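Long-range contact in VC0179-like protein (Escherichia coli, PDB 4XJ6), which probably joins nucleoside triphosphates into a cyclic dinucleotide, as a magnesium-dependent bacterial homolog of cyclic GMP-AMP synthase: residues Met92-Phe100 with Ser146-Leu155. Numbering follows the deposited sequence.
Sequences MEDEARDDF and SIGHTLLLLL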
ATOM      1  N   MET A  92     -19.968  14.510 -20.470  1.00 31.92           N
ATOM      2  CA  MET A  92     -19.511  13.141 -20.694  1.00 37.21           C
ATOM      3  C   MET A  92     -20.363  12.477 -21.779  1.00 39.31           C
ATOM      4  O   MET A  92     -21.588  12.611 -21.788  1.00 36.72           O
ATOM      5  CB  MET A  92     -19.547  12.331 -19.394  1.00 38.60           C
ATOM      6  CG  MET A  92     -20.916  12.205 -18.754  1.00 39.56           C
ATOM      7  SD  MET A  92     -20.828  11.478 -17.100  1.00 38.50           S
ATOM      8  CE  MET A  92     -19.926   9.971 -17.439  1.00 25.50           C
ATOM      9  N   GLU A  93     -19.704  11.780 -22.700  1.00 42.72           N
ATOM     10  CA  GLU A  93     -20.379  11.160 -23.841  1.00 45.29           C
ATOM     11  C   GLU A  93     -21.452  10.157 -23.416  1.00 40.22           C
ATOM     12  O   GLU A  93     -21.412   9.624 -22.306  1.00 34.83           O
ATOM     13  CB  GLU A  93     -19.357  10.472 -24.749  1.00 52.58           C
ATOM     14  CG  GLU A  93     -18.468  11.431 -25.526  1.00 60.94           C
ATOM     15  CD  GLU A  93     -17.477  10.710 -26.421  1.00 66.58           C
ATOM     16  OE1 GLU A  93     -16.720   9.859 -25.909  1.00 65.25           O
ATOM     17  OE2 GLU A  93     -17.460  10.990 -27.639  1.00 70.48           O
ATOM     18  N   ASP A  94     -22.411   9.917 -24.308  1.00 39.71           N
ATOM     19  CA  ASP A  94     -23.530   9.017 -24.032  1.00 42.12           C
ATOM     20  C   ASP A  94     -23.060   7.638 -23.582  1.00 45.25           C
ATOM     21  O   ASP A  94     -23.577   7.085 -22.614  1.00 45.76           O
ATOM     22  CB  ASP A  94     -24.424   8.879 -25.268  1.00 43.48           C
ATOM     23  CG  ASP A  94     -25.281  10.107 -25.513  1.00 48.04           C
ATOM     24  OD1 ASP A  94     -25.856  10.635 -24.538  1.00 48.18           O
ATOM     25  OD2 ASP A  94     -25.379  10.545 -26.679  1.00 54.91           O
ATOM     26  N   GLU A  95     -22.072   7.093 -24.284  1.00 45.78           N
ATOM     27  CA  GLU A  95     -21.544   5.769 -23.972  1.00 44.89           C
ATOM     28  C   GLU A  95     -20.914   5.744 -22.581  1.00 39.52           C
ATOM     29  O   GLU A  95     -21.173   4.839 -21.787  1.00 39.57           O
ATOM     30  CB  GLU A  95     -20.517   5.340 -25.023  1.00 55.07           C
ATOM     31  CG  GLU A  95     -21.037   5.327 -26.456  1.00 65.34           C
ATOM     32  CD  GLU A  95     -21.112   6.711 -27.076  1.00 72.26           C
ATOM     33  OE1 GLU A  95     -20.788   7.698 -26.382  1.00 72.38           O
ATOM     34  OE2 GLU A  95     -21.497   6.810 -28.258  1.00 76.31           O
ATOM     35  N   ALA A  96     -20.085   6.743 -22.295  1.00 37.16           N
ATOM     36  CA  ALA A  96     -19.457   6.862 -20.985  1.00 27.15           C
ATOM     37  C   ALA A  96     -20.516   7.102 -19.917  1.00 31.73           C
ATOM     38  O   ALA A  96     -20.432   6.555 -18.816  1.00 31.06           O
ATOM     39  CB  ALA A  96     -18.430   7.982 -20.979  1.00 27.10           C
ATOM     40  N   ARG A  97     -21.513   7.916 -20.252  1.00 31.13           N
ATOM     41  CA  ARG A  97     -22.582   8.240 -19.316  1.00 29.93           C
ATOM     42  C   ARG A  97     -23.408   6.999 -18.990  1.00 33.53           C
ATOM     43  O   ARG A  97     -23.777   6.781 -17.836  1.00 34.89           O
ATOM     44  CB  ARG A  97     -23.482   9.342 -19.879  1.00 33.22           C
ATOM     45  CG  ARG A  97     -24.392   9.977 -18.838  1.00 33.54           C
ATOM     46  CD  ARG A  97     -25.347  10.982 -19.457  1.00 34.28           C
ATOM     47  NE  ARG A  97     -24.647  12.115 -20.053  1.00 34.45           N
ATOM     48  CZ  ARG A  97     -24.247  13.183 -19.369  1.00 33.73           C
ATOM     49  NH1 ARG A  97     -24.473  13.261 -18.063  1.00 31.19           N
ATOM     50  NH2 ARG A  97     -23.616  14.171 -19.989  1.00 29.14           N
ATOM     51  N   ASP A  98     -23.684   6.191 -20.010  1.00 31.38           N
ATOM     52  CA  ASP A  98     -24.431   4.949 -19.837  1.00 29.94           C
ATOM     53  C   ASP A  98     -23.729   4.019 -18.854  1.00 30.06           C
ATOM     54  O   ASP A  98     -24.363   3.436 -17.975  1.00 30.19           O
ATOM     55  CB  ASP A  98     -24.621   4.242 -21.181  1.00 28.96           C
ATOM     56  CG  ASP A  98     -25.610   4.954 -22.080  1.00 44.04           C
ATOM     57  OD1 ASP A  98     -26.448   5.715 -21.555  1.00 42.07           O
ATOM     58  OD2 ASP A  98     -25.551   4.751 -23.312  1.00 43.78           O
ATOM     59  N   ASP A  99     -22.415   3.889 -19.010  1.00 26.82           N
ATOM     60  CA  ASP A  99     -21.615   3.064 -18.115  1.00 27.83           C
ATOM     61  C   ASP A  99     -21.649   3.605 -16.690  1.00 28.94           C
ATOM     62  O   ASP A  99     -21.849   2.851 -15.734  1.00 29.72           O
ATOM     63  CB  ASP A  99     -20.168   2.989 -18.605  1.00 33.10           C
ATOM     64  CG  ASP A  99     -20.017   2.144 -19.854  1.00 35.99           C
ATOM     65  OD1 ASP A  99     -20.856   1.249 -20.076  1.00 36.02           O
ATOM     66  OD2 ASP A  99     -19.049   2.371 -20.611  1.00 37.32           O
ATOM     67  N   PHE A 100     -21.453   4.914 -16.564  1.00 31.94           N
ATOM     68  CA  PHE A 100     -21.393   5.571 -15.267  1.00 24.46           C
ATOM     69  C   PHE A 100     -22.686   5.374 -14.487  1.00 24.73           C
ATOM     70  O   PHE A 100     -22.661   5.078 -13.298  1.00 24.37           O
ATOM     71  CB  PHE A 100     -21.094   7.062 -15.445  1.00 24.46           C
ATOM     72  CG  PHE A 100     -20.876   7.797 -14.152  1.00 29.10           C
ATOM     73  CD1 PHE A 100     -19.805   7.483 -13.334  1.00 30.98           C
ATOM     74  CD2 PHE A 100     -21.735   8.810 -13.762  1.00 24.31           C
ATOM     75  CE1 PHE A 100     -19.599   8.156 -12.147  1.00 30.25           C
ATOM     76  CE2 PHE A 100     -21.536   9.489 -12.578  1.00 26.44           C
ATOM     77  CZ  PHE A 100     -20.467   9.162 -11.768  1.00 29.52           C
ATOM     78  N   SER A 146     -13.329   4.353 -21.032  1.00 28.12           N
ATOM     79  CA  SER A 146     -14.265   5.281 -21.660  1.00 28.22           C
ATOM     80  C   SER A 146     -14.500   6.517 -20.795  1.00 32.44           C
ATOM     81  O   SER A 146     -14.526   7.640 -21.297  1.00 33.46           O
ATOM     82  CB  SER A 146     -15.596   4.584 -21.951  1.00 28.50           C
ATOM     83  OG  SER A 146     -16.248   4.198 -20.752  1.00 30.94           O
ATOM     84  N   ILE A 147     -14.670   6.300 -19.496  1.00 30.19           N
ATOM     85  CA  ILE A 147     -14.897   7.392 -18.557  1.00 29.23           C
ATOM     86  C   ILE A 147     -13.588   8.113 -18.223  1.00 31.88           C
ATOM     87  O   ILE A 147     -12.571   7.477 -17.944  1.00 32.66           O
ATOM     88  CB  ILE A 147     -15.561   6.879 -17.259  1.00 24.35           C
ATOM     89  CG1 ILE A 147     -16.920   6.250 -17.576  1.00 24.41           C
ATOM     90  CG2 ILE A 147     -15.706   8.003 -16.244  1.00 23.70           C
ATOM     91  CD1 ILE A 147     -17.627   5.658 -16.375  1.00 23.83           C
ATOM     92  N   GLY A 148     -13.624   9.442 -18.269  1.00 32.36           N
ATOM     93  CA  GLY A 148     -12.448  10.256 -18.011  1.00 25.36           C
ATOM     94  C   GLY A 148     -11.831  10.013 -16.648  1.00 30.80           C
ATOM     95  O   GLY A 148     -12.541   9.772 -15.669  1.00 29.82           O
ATOM     96  N   HIS A 149     -10.503  10.080 -16.583  1.00 28.74           N
ATOM     97  CA  HIS A 149      -9.785   9.785 -15.348  1.00 26.81           C
ATOM     98  C   HIS A 149      -9.973  10.886 -14.309  1.00 27.87           C
ATOM     99  O   HIS A 149     -10.037  10.610 -13.113  1.00 28.16           O
ATOM    100  CB  HIS A 149      -8.293   9.579 -15.631  1.00 26.17           C
ATOM    101  CG  HIS A 149      -7.542  10.850 -15.883  1.00 31.85           C
ATOM    102  ND1 HIS A 149      -6.529  11.292 -15.057  1.00 31.64           N
ATOM    103  CD2 HIS A 149      -7.658  11.778 -16.863  1.00 35.00           C
ATOM    104  CE1 HIS A 149      -6.051  12.433 -15.521  1.00 34.08           C
ATOM    105  NE2 HIS A 149      -6.720  12.751 -16.615  1.00 34.81           N
ATOM    106  N   THR A 150     -10.077  12.129 -14.769  1.00 31.18           N
ATOM    107  CA  THR A 150     -10.241  13.272 -13.874  1.00 30.26           C
ATOM    108  C   THR A 150     -11.550  13.183 -13.097  1.00 28.20           C
ATOM    109  O   THR A 150     -11.594  13.479 -11.900  1.00 27.55           O
ATOM    110  CB  THR A 150     -10.205  14.598 -14.649  1.00 33.43           C
ATOM    111  OG1 THR A 150      -8.958  14.712 -15.344  1.00 35.51           O
ATOM    112  CG2 THR A 150     -10.365  15.780 -13.703  1.00 35.42           C
ATOM    113  N   LEU A 151     -12.612  12.775 -13.788  1.00 26.87           N
ATOM    114  CA  LEU A 151     -13.925  12.619 -13.176  1.00 24.48           C
ATOM    115  C   LEU A 151     -13.862  11.659 -11.994  1.00 25.04           C
ATOM    116  O   LEU A 151     -14.280  11.996 -10.882  1.00 26.36           O
ATOM    117  CB  LEU A 151     -14.935  12.119 -14.214  1.00 24.67           C
ATOM    118  CG  LEU A 151     -16.438  12.247 -13.936  1.00 26.67           C
ATOM    119  CD1 LEU A 151     -17.209  12.215 -15.247  1.00 28.28           C
ATOM    120  CD2 LEU A 151     -16.949  11.156 -13.005  1.00 25.43           C
ATOM    121  N   LEU A 152     -13.339  10.463 -12.247  1.00 22.28           N
ATOM    122  CA  LEU A 152     -13.246   9.419 -11.233  1.00 23.39           C
ATOM    123  C   LEU A 152     -12.342   9.829 -10.081  1.00 21.21           C
ATOM    124  O   LEU A 152     -12.608   9.510  -8.922  1.00 23.13           O
ATOM    125  CB  LEU A 152     -12.734   8.122 -11.863  1.00 23.85           C
ATOM    126  CG  LEU A 152     -13.534   7.600 -13.058  1.00 21.79           C
ATOM    127  CD1 LEU A 152     -12.802   6.451 -13.727  1.00 21.82           C
ATOM    128  CD2 LEU A 152     -14.909   7.170 -12.594  1.00 25.39           C
ATOM    129  N   LEU A 153     -11.267  10.537 -10.410  1.00 21.53           N
ATOM    130  CA  LEU A 153     -10.325  11.011  -9.403  1.00 26.20           C
ATOM    131  C   LEU A 153     -10.949  12.081  -8.517  1.00 30.34           C
ATOM    132  O   LEU A 153     -10.699  12.125  -7.313  1.00 27.96           O
ATOM    133  CB  LEU A 153      -9.055  11.552 -10.067  1.00 21.91           C
ATOM    134  CG  LEU A 153      -8.094  10.502 -10.625  1.00 26.35           C
ATOM    135  CD1 LEU A 153      -6.964  11.170 -11.398  1.00 26.79           C
ATOM    136  CD2 LEU A 153      -7.551   9.623  -9.501  1.00 20.91           C
ATOM    137  N   LEU A 154     -11.765  12.941  -9.117  1.00 22.34           N
ATOM    138  CA  LEU A 154     -12.458  13.987  -8.368  1.00 23.31           C
ATOM    139  C   LEU A 154     -13.537  13.411  -7.458  1.00 22.45           C
ATOM    140  O   LEU A 154     -13.883  14.008  -6.440  1.00 22.75           O
ATOM    141  CB  LEU A 154     -13.074  15.012  -9.321  1.00 23.71           C
ATOM    142  CG  LEU A 154     -12.112  16.049  -9.902  1.00 28.27           C
ATOM    143  CD1 LEU A 154     -12.854  17.014 -10.817  1.00 25.51           C
ATOM    144  CD2 LEU A 154     -11.391  16.797  -8.786  1.00 24.82           C
ATOM    145  N   LEU A 155     -14.070  12.252  -7.833  1.00 21.97           N
ATOM    146  CA  LEU A 155     -15.065  11.573  -7.011  1.00 21.76           C
ATOM    147  C   LEU A 155     -14.416  10.919  -5.797  1.00 26.10           C
ATOM    148  O   LEU A 155     -15.012  10.851  -4.722  1.00 25.67           O
ATOM    149  CB  LEU A 155     -15.822  10.528  -7.827  1.00 21.61           C
ATOM    150  CG  LEU A 155     -16.699  11.074  -8.954  1.00 24.84           C
ATOM    151  CD1 LEU A 155     -17.523   9.957  -9.568  1.00 22.14           C
ATOM    152  CD2 LEU A 155     -17.599  12.194  -8.452  1.00 22.84           C
TER
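The Phe100 ring meets Leu155 at its edge, where Leu155 CD1 lies near the ring plane, 3.8 Å from Phe100 CZ. Leu151 CD2 reaches Phe100 CE1 obliquely at 4.1 Å, and Ile147 CD1 also comes in obliquely, packing 3.9 Å from Phe100 CB. With its CG anti to the backbone N (chi1 -174°), Phe100 reaches across to helix 149-166; the Phe100 side chain also touches Ala48 and Ala52 of helix 24-57 and Met136 of strand 128-138. In 92-100 the Arg97 guanidinium carries Met92 CG over the centre of one face. The bend at chi3 (-54°) turns Met92 CE to 4.1 Å from Leu151 CD1, and Met92 SD lies equally far from that methyl, the two side chains crossing at about a right angle. Ile147 CG1 rests against Ala96, 3.7 Å from Ala96 O and 4.1 Å from Ala96 CB. Asp99 OD2 and Ser146 OG stand 3.3 Å apart, but each is hydrogen-bonded to the backbone of Thr139, OD2 taking its N-H and OG meeting its O. Helix 94-102 and Met92 before it thus pack on helix 149-166 of the nucleotidyltransferase domain and on Ser146-Ile147 leading into it, mainly through apolar groups, while Thr139, just after strand 128-138, binds Asp99 OD2 and Ser146 OG.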